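Long-range contact in aminopeptidase (Aneurinibacillus sp., PDB 2EK8), which probably removes amino-terminal residues from peptides as a zinc-dependent metalloexopeptidase of family M28: residues A[228-233]-A[271-276]. Numbering follows the deposited sequence.
With ZN (zinc ion), chain C; ZN (zinc ion), chain B.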
loop_
_atom_site.group_PDB
_atom_site.type_symbol
_atom_site.label_atom_id
_atom_site.label_comp_id
_atom_site.label_asym_id
_atom_site.label_seq_id
_atom_site.Cartn_x
_atom_site.Cartn_y
_atom_site.Cartn_z
ATOM N N HIS A 228 4.117 6.932 1.267
ATOM C CA HIS A 228 4.862 5.966 2.067
ATOM C C HIS A 228 6.286 5.877 1.541
ATOM O O HIS A 228 6.516 5.927 0.325
ATOM C CB HIS A 228 4.170 4.593 2.085
ATOM C CG HIS A 228 4.186 3.866 0.774
ATOM N ND1 HIS A 228 5.162 2.949 0.444
ATOM C CD2 HIS A 228 3.307 3.868 -0.255
ATOM C CE1 HIS A 228 4.877 2.412 -0.731
ATOM N NE2 HIS A 228 3.757 2.954 -1.176
ATOM N N HIS A 229 7.238 5.762 2.464
ATOM C CA HIS A 229 8.647 5.726 2.093
ATOM C C HIS A 229 9.319 4.369 1.943
ATOM O O HIS A 229 10.510 4.305 1.630
ATOM C CB HIS A 229 9.470 6.610 3.046
ATOM C CG HIS A 229 9.174 6.404 4.506
ATOM N ND1 HIS A 229 9.358 5.199 5.151
ATOM C CD2 HIS A 229 8.757 7.276 5.454
ATOM C CE1 HIS A 229 9.066 5.339 6.434
ATOM N NE2 HIS A 229 8.699 6.590 6.643
ATOM N N ASP A 230 8.573 3.290 2.155
ATOM C CA ASP A 230 9.137 1.951 2.003
ATOM C C ASP A 230 8.759 1.412 0.630
ATOM O O ASP A 230 7.841 1.923 -0.011
ATOM C CB ASP A 230 8.602 1.003 3.082
ATOM C CG ASP A 230 7.112 0.745 2.946
ATOM O OD1 ASP A 230 6.348 1.728 2.837
ATOM O OD2 ASP A 230 6.703 -0.438 2.955
ATOM N N SER A 231 9.482 0.389 0.183
ATOM C CA SER A 231 9.218 -0.249 -1.104
ATOM C C SER A 231 9.307 -1.754 -0.870
ATOM O O SER A 231 9.748 -2.195 0.197
ATOM C CB SER A 231 10.255 0.184 -2.150
ATOM O OG SER A 231 11.519 -0.414 -1.905
ATOM N N VAL A 232 8.881 -2.549 -1.845
ATOM C CA VAL A 232 8.944 -3.995 -1.681
ATOM C C VAL A 232 10.351 -4.502 -1.963
ATOM O O VAL A 232 11.161 -3.813 -2.588
ATOM C CB VAL A 232 7.941 -4.726 -2.607
ATOM C CG1 VAL A 232 6.515 -4.270 -2.285
ATOM C CG2 VAL A 232 8.272 -4.455 -4.068
ATOM N N GLU A 233 10.634 -5.706 -1.481
ATOM C CA GLU A 233 11.932 -6.343 -1.658
ATOM C C GLU A 233 12.349 -6.325 -3.132
ATOM O O GLU A 233 11.533 -6.576 -4.017
ATOM C CB GLU A 233 11.855 -7.791 -1.165
ATOM C CG GLU A 233 13.194 -8.482 -0.975
ATOM C CD GLU A 233 13.888 -8.073 0.312
ATOM O OE1 GLU A 233 13.274 -8.218 1.393
ATOM O OE2 GLU A 233 15.047 -7.614 0.245
ATOM N N ALA A 271 6.424 1.076 6.469
ATOM C CA ALA A 271 5.781 -0.227 6.360
ATOM C C ALA A 271 4.404 -0.243 5.702
ATOM O O ALA A 271 3.512 -0.960 6.146
ATOM C CB ALA A 271 5.692 -0.861 7.744
ATOM N N GLU A 272 4.230 0.530 4.638
ATOM C CA GLU A 272 2.953 0.555 3.932
ATOM C C GLU A 272 2.759 -0.756 3.176
ATOM O O GLU A 272 1.649 -1.288 3.095
ATOM C CB GLU A 272 2.930 1.731 2.950
ATOM C CG GLU A 272 1.644 1.908 2.144
ATOM C CD GLU A 272 1.531 0.973 0.943
ATOM O OE1 GLU A 272 2.551 0.372 0.530
ATOM O OE2 GLU A 272 0.409 0.853 0.403
ATOM N N GLU A 273 3.852 -1.289 2.638
ATOM C CA GLU A 273 3.789 -2.523 1.857
ATOM C C GLU A 273 3.502 -3.754 2.715
ATOM O O GLU A 273 3.116 -4.796 2.193
ATOM C CB GLU A 273 5.098 -2.721 1.086
ATOM C CG GLU A 273 5.465 -1.555 0.165
ATOM C CD GLU A 273 4.652 -1.512 -1.122
ATOM O OE1 GLU A 273 3.659 -2.264 -1.245
ATOM O OE2 GLU A 273 5.010 -0.709 -2.012
ATOM N N ASN A 274 3.674 -3.616 4.028
ATOM C CA ASN A 274 3.449 -4.707 4.979
ATOM C C ASN A 274 2.026 -4.740 5.514
ATOM O O ASN A 274 1.731 -5.495 6.443
ATOM C CB ASN A 274 4.394 -4.572 6.175
ATOM C CG ASN A 274 5.846 -4.677 5.784
ATOM O OD1 ASN A 274 6.426 -5.767 5.770
ATOM N ND2 ASN A 274 6.444 -3.544 5.449
ATOM N N GLY A 275 1.149 -3.921 4.949
ATOM C CA GLY A 275 -0.222 -3.899 5.422
ATOM C C GLY A 275 -0.622 -2.573 6.044
ATOM O O GLY A 275 -1.408 -2.533 6.996
ATOM N N LEU A 276 -0.073 -1.487 5.508
ATOM C CA LEU A 276 -0.393 -0.142 5.979
ATOM C C LEU A 276 -0.124 0.039 7.473
ATOM O O LEU A 276 -0.811 0.811 8.138
ATOM C CB LEU A 276 -1.871 0.159 5.700
ATOM C CG LEU A 276 -2.417 -0.277 4.335
ATOM C CD1 LEU A 276 -3.900 0.059 4.235
ATOM C CD2 LEU A 276 -1.643 0.419 3.230
HETATM ZN ZN ZN C . 2.711 2.367 -2.881
HETATM ZN ZN ZN B . 3.570 -1.009 -3.496
HETATM O O HOH W 1 7.435 -0.703 -3.912
HETATM O O HOH W 2 2.025 0.445 -2.727
#
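The carboxylate of D230 reaches across to two consecutive backbone amides, E272 N and E273 N. E273 N lies 3.0 Å from D230 OD2, on that oxygen's syn lone pair and nearly straight at 164°. E272 N meets D230 OD1 at 3.0 Å, but from above the carboxylate plane; on the opposite face of this plane H228 ND1 donates to the same OD1 over 2.9 Å, a bent, tilted His-carboxylate hydrogen bond, consistent with a steadying of the imidazole together with the zinc at NE2. An alanine here, with neither carboxylate oxygen, would probably leave the amides of E272 and E273 without their side-chain acceptor and hold the H228 imidazole less firmly.

One face of the H228 ring is covered by E272. The E272 chain leaves with CG opposite its backbone N (chi1 -179°), then bends at chi2 to lie over the imidazole, giving a CH-pi contact with CG 3.7 Å from the ring centroid. The carboxylate continues the stack, its plane 21° from that of the ring; its OE1 accepts from water 2. E273, also bent at chi2 but with CG beside its backbone N, binds the zinc ion of chain B unequally, OE2 at 2.1 Å and OE1 at 2.6 Å, while V232 CG1 packs against its CD at 3.5 Å. Water 1 links V232 N to E273 OE2.

H228 NE2 binds the zinc ion of chain C at 2.1 Å, alongside D240 and D301. D240 reaches the zinc ion of chain B as well, joined there by H371. With water 2 bridging both ions, these loops after strands 222-228 and 263-269 contribute H228 and E273 to the co-catalytic dizinc centre characteristic of M28 aminopeptidases.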